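Local coordinates for PUM-HD domain-containing protein (Caenorhabditis elegans, PDB 7CGF) that binds PBE RNA through its Pumilio homology domain and probably recognises 3' untranslated regions of messenger RNAs, at residues E259-K264 / Q307-V312. The protein carries 2 engineered substitutions. Numbering follows the deposited sequence.
Sequences EFATHK and QYANYV. With nucleotides of chain B.
The carbonyl oxygen of Thr262 accepts a hydrogen bond at 2.7 Å from a water that in turn accepts one from Gln307 NE2, while the ring of Tyr308 brings its CD2 edge, near the ring plane, to the same oxygen. This bridge joins two successive Pumilio repeats (predicted as 252-287 and 294-331) of the PUM-HD, a curved stack of helical repeats with RNA along one side. The loop after helix 257-261 runs across Tyr308: Lys264 CA sits over one face in a CH-pi contact, 3.5 Å from the ring centroid and 13° off its normal, and Gln307 CG covers the opposite face, so the ring is held between the two. Lys264 CB touches CZ of Tyr308 at 3.5 Å. The lysine chain, extended from a chi1 of -179° and bent only at its last torsion, runs out past the phenol, and NZ donates to O2' of G2 of chain B at 2.9 Å and weakly to OP1 of U3 of chain B. Tyr308 CE1 also approaches that O2', so ring and lysine meet the RNA backbone together. Deeper in, the methyls of Ala261 and Ala309 pack at 3.7 Å, Val312 CG2 touches Ala261 CB, and Met303 of helix 299-304 lies against all three residues. Ala309 N lies close to Ala261 O at a poor angle and instead bonds Asp306 OD2. Beyond this packing, helix 309-319 turns Asn310 and Tyr311 to the RNA bases. Tyr311 lays one ring face on the guanine of G2. Asn310, its amide also held by a bond from ND2 to Asp306 O, pairs with the Watson-Crick edge of U1 of chain B: ND2 donates to O2, and U1 N3 donates to Asn310 OD1 at 2.8 Å, almost straight at 176°.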
loop_
_atom_site.group_PDB
_atom_site.type_symbol
_atom_site.label_atom_id
_atom_site.label_comp_id
_atom_site.label_asym_id
_atom_site.label_seq_id
_atom_site.Cartn_x
_atom_site.Cartn_y
_atom_site.Cartn_z
ATOM N N GLU A 259 16.357 -21.813 -9.169
ATOM C CA GLU A 259 15.584 -21.889 -7.934
ATOM C C GLU A 259 14.633 -20.702 -7.801
ATOM O O GLU A 259 13.458 -20.885 -7.466
ATOM C CB GLU A 259 16.520 -21.975 -6.731
ATOM C CG GLU A 259 17.160 -23.351 -6.566
ATOM C CD GLU A 259 16.131 -24.472 -6.576
ATOM O OE1 GLU A 259 15.220 -24.450 -5.716
ATOM O OE2 GLU A 259 16.224 -25.361 -7.456
ATOM N N PHE A 260 15.107 -19.486 -8.092
ATOM C CA PHE A 260 14.226 -18.320 -7.981
ATOM C C PHE A 260 13.083 -18.393 -8.982
ATOM O O PHE A 260 11.939 -18.041 -8.663
ATOM C CB PHE A 260 15.014 -17.024 -8.181
ATOM C CG PHE A 260 15.606 -16.477 -6.916
ATOM C CD1 PHE A 260 16.820 -16.951 -6.446
ATOM C CD2 PHE A 260 14.971 -15.466 -6.223
ATOM C CE1 PHE A 260 17.372 -16.455 -5.283
ATOM C CE2 PHE A 260 15.516 -14.956 -5.061
ATOM C CZ PHE A 260 16.718 -15.463 -4.581
ATOM N N ALA A 261 13.361 -18.890 -10.189
ATOM C CA ALA A 261 12.373 -18.836 -11.258
ATOM C C ALA A 261 11.279 -19.888 -11.110
ATOM O O ALA A 261 10.174 -19.694 -11.632
ATOM C CB ALA A 261 13.062 -19.013 -12.614
ATOM N N THR A 262 11.568 -20.993 -10.443
ATOM C CA THR A 262 10.633 -22.108 -10.386
ATOM C C THR A 262 9.811 -22.119 -9.110
ATOM O O THR A 262 9.108 -23.099 -8.854
ATOM C CB THR A 262 11.367 -23.438 -10.561
ATOM O OG1 THR A 262 12.328 -23.632 -9.517
ATOM C CG2 THR A 262 12.073 -23.464 -11.912
ATOM N N HIS A 263 9.887 -21.066 -8.298
ATOM C CA HIS A 263 9.039 -20.948 -7.121
ATOM C C HIS A 263 8.015 -19.844 -7.347
ATOM O O HIS A 263 8.258 -18.888 -8.097
ATOM C CB HIS A 263 9.870 -20.706 -5.854
ATOM C CG HIS A 263 10.613 -21.923 -5.393
ATOM N ND1 HIS A 263 11.789 -22.345 -5.977
ATOM C CD2 HIS A 263 10.324 -22.832 -4.431
ATOM C CE1 HIS A 263 12.204 -23.448 -5.378
ATOM N NE2 HIS A 263 11.330 -23.768 -4.441
ATOM N N LYS A 264 6.841 -20.013 -6.713
ATOM C CA LYS A 264 5.656 -19.249 -7.093
ATOM C C LYS A 264 5.874 -17.751 -6.956
ATOM O O LYS A 264 5.626 -16.986 -7.892
ATOM C CB LYS A 264 4.467 -19.674 -6.232
ATOM C CG LYS A 264 3.195 -18.961 -6.560
ATOM C CD LYS A 264 2.106 -19.435 -5.580
ATOM C CE LYS A 264 0.783 -18.664 -5.712
ATOM N NZ LYS A 264 0.031 -18.900 -6.976
ATOM N N GLN A 307 6.118 -24.485 -14.444
ATOM C CA GLN A 307 4.837 -23.803 -14.288
ATOM C C GLN A 307 4.992 -22.307 -14.017
ATOM O O GLN A 307 4.123 -21.520 -14.406
ATOM C CB GLN A 307 4.051 -24.461 -13.154
ATOM C CG GLN A 307 4.785 -24.413 -11.816
ATOM C CD GLN A 307 4.011 -25.071 -10.705
ATOM O OE1 GLN A 307 2.786 -25.196 -10.782
ATOM N NE2 GLN A 307 4.711 -25.503 -9.671
ATOM N N TYR A 308 6.075 -21.895 -13.349
ATOM C CA TYR A 308 6.319 -20.474 -13.104
ATOM C C TYR A 308 7.404 -19.903 -14.001
ATOM O O TYR A 308 7.221 -18.821 -14.567
ATOM C CB TYR A 308 6.707 -20.226 -11.640
ATOM C CG TYR A 308 5.712 -20.797 -10.657
ATOM C CD1 TYR A 308 4.376 -20.429 -10.717
ATOM C CD2 TYR A 308 6.115 -21.692 -9.672
ATOM C CE1 TYR A 308 3.451 -20.961 -9.824
ATOM C CE2 TYR A 308 5.195 -22.229 -8.773
ATOM C CZ TYR A 308 3.878 -21.849 -8.863
ATOM O OH TYR A 308 2.957 -22.373 -7.976
ATOM N N ALA A 309 8.493 -20.643 -14.185
ATOM C CA ALA A 309 9.645 -20.115 -14.912
ATOM C C ALA A 309 9.350 -19.873 -16.386
ATOM O O ALA A 309 10.025 -19.047 -17.008
ATOM C CB ALA A 309 10.838 -21.051 -14.737
ATOM N N ASN A 310 8.337 -20.534 -16.967
ATOM C CA ASN A 310 8.012 -20.232 -18.355
ATOM C C ASN A 310 7.593 -18.778 -18.519
ATOM O O ASN A 310 7.898 -18.157 -19.543
ATOM C CB ASN A 310 6.931 -21.198 -18.893
ATOM C CG ASN A 310 5.510 -20.828 -18.465
ATOM O OD1 ASN A 310 4.826 -20.050 -19.136
ATOM N ND2 ASN A 310 5.052 -21.425 -17.375
ATOM N N TYR A 311 6.943 -18.199 -17.507
ATOM C CA TYR A 311 6.634 -16.780 -17.572
ATOM C C TYR A 311 7.893 -15.934 -17.462
ATOM O O TYR A 311 7.961 -14.852 -18.056
ATOM C CB TYR A 311 5.657 -16.388 -16.464
ATOM C CG TYR A 311 4.284 -16.987 -16.607
ATOM C CD1 TYR A 311 3.350 -16.435 -17.486
ATOM C CD2 TYR A 311 3.917 -18.092 -15.855
ATOM C CE1 TYR A 311 2.076 -16.976 -17.602
ATOM C CE2 TYR A 311 2.642 -18.640 -15.967
ATOM C CZ TYR A 311 1.735 -18.079 -16.843
ATOM O OH TYR A 311 0.476 -18.639 -16.933
ATOM N N VAL A 312 8.872 -16.386 -16.680
ATOM C CA VAL A 312 10.113 -15.627 -16.568
ATOM C C VAL A 312 10.830 -15.612 -17.905
ATOM O O VAL A 312 11.386 -14.588 -18.313
ATOM C CB VAL A 312 11.012 -16.196 -15.459
ATOM C CG1 VAL A 312 12.300 -15.365 -15.344
ATOM C CG2 VAL A 312 10.259 -16.237 -14.130
ATOM P P G B 2 -3.199 -19.495 -14.399
ATOM O OP1 G B 2 -4.390 -19.588 -13.523
ATOM O OP2 G B 2 -3.197 -18.487 -15.471
ATOM O "O5'" G B 2 -1.975 -19.189 -13.418
ATOM C "C5'" G B 2 -1.550 -20.152 -12.470
ATOM C "C4'" G B 2 -0.457 -19.597 -11.593
ATOM O "O4'" G B 2 0.714 -19.316 -12.400
ATOM C "C3'" G B 2 -0.771 -18.270 -10.926
ATOM O "O3'" G B 2 -1.563 -18.445 -9.765
ATOM C "C2'" G B 2 0.623 -17.690 -10.667
ATOM O "O2'" G B 2 1.230 -18.293 -9.534
ATOM C "C1'" G B 2 1.379 -18.167 -11.908
ATOM N N9 G B 2 1.420 -17.132 -12.957
ATOM C C8 G B 2 0.448 -16.743 -13.852
ATOM N N7 G B 2 0.821 -15.767 -14.639
ATOM C C5 G B 2 2.124 -15.484 -14.237
ATOM C C6 G B 2 3.057 -14.527 -14.714
ATOM O O6 G B 2 2.933 -13.699 -15.621
ATOM N N1 G B 2 4.266 -14.602 -14.014
ATOM C C2 G B 2 4.532 -15.486 -13.006
ATOM N N2 G B 2 5.751 -15.385 -12.450
ATOM N N3 G B 2 3.661 -16.376 -12.536
ATOM C C4 G B 2 2.496 -16.317 -13.209
ATOM P P U B 1 -3.799 -21.590 -20.376
ATOM O OP1 U B 1 -2.961 -22.800 -20.609
ATOM O OP2 U B 1 -3.603 -20.411 -21.272
ATOM O "O5'" U B 1 -3.673 -21.151 -18.840
ATOM C "C5'" U B 1 -4.002 -22.050 -17.786
ATOM C "C4'" U B 1 -2.803 -22.387 -16.931
ATOM O "O4'" U B 1 -1.708 -22.832 -17.777
ATOM C "C3'" U B 1 -2.209 -21.236 -16.124
ATOM O "O3'" U B 1 -2.907 -20.992 -14.912
ATOM C "C2'" U B 1 -0.763 -21.677 -15.928
ATOM O "O2'" U B 1 -0.637 -22.639 -14.893
ATOM C "C1'" U B 1 -0.476 -22.378 -17.258
ATOM N N1 U B 1 0.132 -21.444 -18.228
ATOM C C2 U B 1 1.504 -21.282 -18.163
ATOM O O2 U B 1 2.210 -21.883 -17.374
ATOM N N3 U B 1 2.008 -20.385 -19.065
ATOM C C4 U B 1 1.302 -19.658 -19.988
ATOM O O4 U B 1 1.910 -18.898 -20.720
ATOM C C5 U B 1 -0.114 -19.865 -19.990
ATOM C C6 U B 1 -0.629 -20.733 -19.123
ATOM P P U B 3 -2.531 -17.278 -9.250
ATOM O OP1 U B 3 -3.065 -17.769 -7.954
ATOM O OP2 U B 3 -3.440 -16.825 -10.316
ATOM O "O5'" U B 3 -1.533 -16.052 -9.050
ATOM C "C5'" U B 3 -2.002 -14.782 -8.633
ATOM C "C4'" U B 3 -1.364 -14.431 -7.320
ATOM O "O4'" U B 3 0.067 -14.301 -7.493
ATOM C "C3'" U B 3 -1.781 -13.115 -6.693
ATOM O "O3'" U B 3 -3.012 -13.253 -6.007
ATOM C "C2'" U B 3 -0.616 -12.809 -5.755
ATOM O "O2'" U B 3 -0.776 -13.516 -4.536
ATOM C "C1'" U B 3 0.574 -13.427 -6.501
ATOM N N1 U B 3 1.486 -12.426 -7.104
ATOM C C2 U B 3 2.542 -12.092 -6.270
ATOM O O2 U B 3 2.651 -12.595 -5.164
ATOM N N3 U B 3 3.427 -11.179 -6.780
ATOM C C4 U B 3 3.350 -10.563 -8.006
ATOM O O4 U B 3 4.209 -9.753 -8.346
ATOM C C5 U B 3 2.226 -10.959 -8.815
ATOM C C6 U B 3 1.345 -11.852 -8.340
HETATM O O HOH W 1 7.714 -25.151 -10.020
#